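Local coordinates for Sqt1 (Chaetomium thermophilum, PDB 4ZOY), which probably acts as a WD-repeat chaperone that captures a nascent ribosomal protein during its translation, in ribosome biogenesis, at residues Ser165-Thr170 with Ser185-Thr190. Numbering follows the deposited sequence.
Sequences SVWVFT and SYFLHT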
loop_
_atom_site.group_PDB
_atom_site.type_symbol
_atom_site.label_atom_id
_atom_site.label_comp_id
_atom_site.label_asym_id
_atom_site.label_seq_id
_atom_site.Cartn_x
_atom_site.Cartn_y
_atom_site.Cartn_z
ATOM N N SER A 165 4.258 10.071 14.309
ATOM C CA SER A 165 2.862 10.470 14.482
ATOM C C SER A 165 1.966 9.901 13.385
ATOM O O SER A 165 2.408 9.595 12.279
ATOM C CB SER A 165 2.727 12.003 14.550
ATOM O OG SER A 165 2.916 12.621 13.294
ATOM N N VAL A 166 0.696 9.741 13.736
ATOM C CA VAL A 166 -0.313 9.249 12.826
ATOM C C VAL A 166 -1.467 10.229 12.872
ATOM O O VAL A 166 -1.983 10.533 13.950
ATOM C CB VAL A 166 -0.767 7.836 13.207
ATOM C CG1 VAL A 166 -1.961 7.411 12.363
ATOM C CG2 VAL A 166 0.397 6.859 13.055
ATOM N N TRP A 167 -1.841 10.744 11.703
ATOM C CA TRP A 167 -2.903 11.736 11.573
ATOM C C TRP A 167 -4.057 11.175 10.763
ATOM O O TRP A 167 -3.848 10.494 9.751
ATOM C CB TRP A 167 -2.357 13.008 10.911
ATOM C CG TRP A 167 -1.312 13.692 11.737
ATOM C CD1 TRP A 167 -0.034 13.261 11.971
ATOM C CD2 TRP A 167 -1.457 14.928 12.455
ATOM N NE1 TRP A 167 0.617 14.146 12.795
ATOM C CE2 TRP A 167 -0.231 15.179 13.100
ATOM C CE3 TRP A 167 -2.504 15.845 12.605
ATOM C CZ2 TRP A 167 -0.021 16.311 13.897
ATOM C CZ3 TRP A 167 -2.291 16.973 13.393
ATOM C CH2 TRP A 167 -1.062 17.193 14.024
ATOM N N VAL A 168 -5.280 11.456 11.200
ATOM C CA VAL A 168 -6.460 11.109 10.433
ATOM C C VAL A 168 -7.219 12.387 10.099
ATOM O O VAL A 168 -7.560 13.152 10.998
ATOM C CB VAL A 168 -7.377 10.127 11.204
ATOM C CG1 VAL A 168 -8.589 9.774 10.366
ATOM C CG2 VAL A 168 -6.593 8.866 11.597
ATOM N N PHE A 169 -7.448 12.621 8.809
ATOM C CA PHE A 169 -8.117 13.831 8.343
ATOM C C PHE A 169 -9.393 13.474 7.628
ATOM O O PHE A 169 -9.462 12.442 6.953
ATOM C CB PHE A 169 -7.246 14.631 7.362
ATOM C CG PHE A 169 -5.936 15.072 7.914
ATOM C CD1 PHE A 169 -5.840 16.240 8.658
ATOM C CD2 PHE A 169 -4.775 14.340 7.668
ATOM C CE1 PHE A 169 -4.614 16.668 9.165
ATOM C CE2 PHE A 169 -3.555 14.758 8.167
ATOM C CZ PHE A 169 -3.467 15.927 8.922
ATOM N N THR A 170 -10.393 14.350 7.724
ATOM C CA THR A 170 -11.568 14.199 6.885
ATOM C C THR A 170 -11.704 15.431 5.993
ATOM O O THR A 170 -11.532 16.557 6.451
ATOM C CB THR A 170 -12.833 13.957 7.726
ATOM O OG1 THR A 170 -12.739 12.651 8.308
ATOM C CG2 THR A 170 -14.065 13.994 6.854
ATOM N N SER A 185 -4.953 12.893 15.947
ATOM C CA SER A 185 -3.509 13.038 15.819
ATOM C C SER A 185 -2.878 12.259 16.962
ATOM O O SER A 185 -3.037 12.611 18.133
ATOM C CB SER A 185 -3.074 14.506 15.841
ATOM O OG SER A 185 -3.379 15.111 17.089
ATOM N N TYR A 186 -2.187 11.181 16.614
ATOM C CA TYR A 186 -1.609 10.270 17.593
ATOM C C TYR A 186 -0.099 10.373 17.632
ATOM O O TYR A 186 0.540 10.510 16.584
ATOM C CB TYR A 186 -1.967 8.828 17.271
ATOM C CG TYR A 186 -3.432 8.498 17.226
ATOM C CD1 TYR A 186 -4.192 8.447 18.392
ATOM C CD2 TYR A 186 -4.051 8.187 16.022
ATOM C CE1 TYR A 186 -5.536 8.120 18.349
ATOM C CE2 TYR A 186 -5.384 7.858 15.971
ATOM C CZ TYR A 186 -6.123 7.818 17.140
ATOM O OH TYR A 186 -7.453 7.472 17.074
ATOM N N PHE A 187 0.470 10.275 18.830
ATOM C CA PHE A 187 1.906 10.414 19.026
ATOM C C PHE A 187 2.443 9.303 19.909
ATOM O O PHE A 187 3.201 9.545 20.851
ATOM C CB PHE A 187 2.222 11.788 19.634
ATOM C CG PHE A 187 1.663 12.928 18.839
ATOM C CD1 PHE A 187 2.354 13.431 17.750
ATOM C CD2 PHE A 187 0.435 13.477 19.164
ATOM C CE1 PHE A 187 1.831 14.468 17.001
ATOM C CE2 PHE A 187 -0.091 14.518 18.418
ATOM C CZ PHE A 187 0.608 15.009 17.335
ATOM N N LEU A 188 2.057 8.076 19.597
ATOM C CA LEU A 188 2.431 6.930 20.418
ATOM C C LEU A 188 3.735 6.274 19.963
ATOM O O LEU A 188 4.552 5.904 20.803
ATOM C CB LEU A 188 1.295 5.903 20.445
ATOM C CG LEU A 188 0.009 6.403 21.114
ATOM C CD1 LEU A 188 -1.030 5.306 21.196
ATOM C CD2 LEU A 188 0.300 6.966 22.496
ATOM N N HIS A 189 3.937 6.111 18.652
ATOM C CA HIS A 189 5.232 5.625 18.163
ATOM C C HIS A 189 6.324 6.619 18.544
ATOM O O HIS A 189 6.073 7.820 18.556
ATOM C CB HIS A 189 5.250 5.448 16.644
ATOM C CG HIS A 189 4.266 4.452 16.108
ATOM N ND1 HIS A 189 4.219 3.137 16.513
ATOM C CD2 HIS A 189 3.333 4.579 15.136
ATOM C CE1 HIS A 189 3.284 2.499 15.827
ATOM N NE2 HIS A 189 2.734 3.354 14.984
ATOM N N THR A 190 7.527 6.122 18.820
ATOM C CA THR A 190 8.653 6.986 19.197
ATOM C C THR A 190 9.738 7.042 18.122
ATOM O O THR A 190 10.749 7.725 18.287
ATOM C CB THR A 190 9.309 6.538 20.530
ATOM O OG1 THR A 190 10.075 5.344 20.326
ATOM C CG2 THR A 190 8.259 6.291 21.594
#
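Val166 and Tyr186 form an antiparallel hydrogen-bonded pair joining strands 166-171 and 180-186, the third and fourth strands of a four-stranded propeller blade, the fourth lying at its outer edge. Tyr186 N reaches Val166 O at 2.7 Å, almost straight and in the carbonyl plane; the return bond from Val166 N to Tyr186 O measures 3.0 Å. Tyr186 O also receives a CA-H...O contact from Ser165 CA. Past Tyr186 the chain leaves the blade to enter its neighbour, the connection between successive blades of a WD40 propeller.

CH-pi and aromatic contacts occupy the face carrying Trp167 and Ser185, a non-hydrogen-bonded pair. Ser185 CB sits over the six-membered ring of Trp167, 3.5 Å from its centroid and 12° off the normal. Beyond it, Phe187 CZ comes within 3.7 Å of Trp167 CZ2, the two ring planes perpendicular in an oblique meeting, while Phe187 CD1 lies 3.5 Å from Ser165 CB. With CG anti to the carbonyl carbon (chi1 -64°) the indole lies on the Ser165 side, and NE1 bonds Ser165 OG, 2.8 Å away and in the ring plane, though the bond is bent to 138°. Asp163 OD1 also bonds that hydroxyl. Were Trp167 replaced by an alanine, Ser165 OG would probably be left without its indole donor, and a gap would probably open beneath Ser185 CB and beside Phe187.

On the other face the contacts are apolar and looser. Val166 CG1 approaches Tyr186 CD2 at 4.3 Å, and Val166 CG2 meets the edge of the His189 ring. That imidazole is held by Thr207 and Ser213 of the next blade, and Tyr186 stacks on Tyr217 there.

The chemistry is thus divided: the backbone pair sets the register, while the CH-pi contact and the bond to Ser165 hold the indole in place.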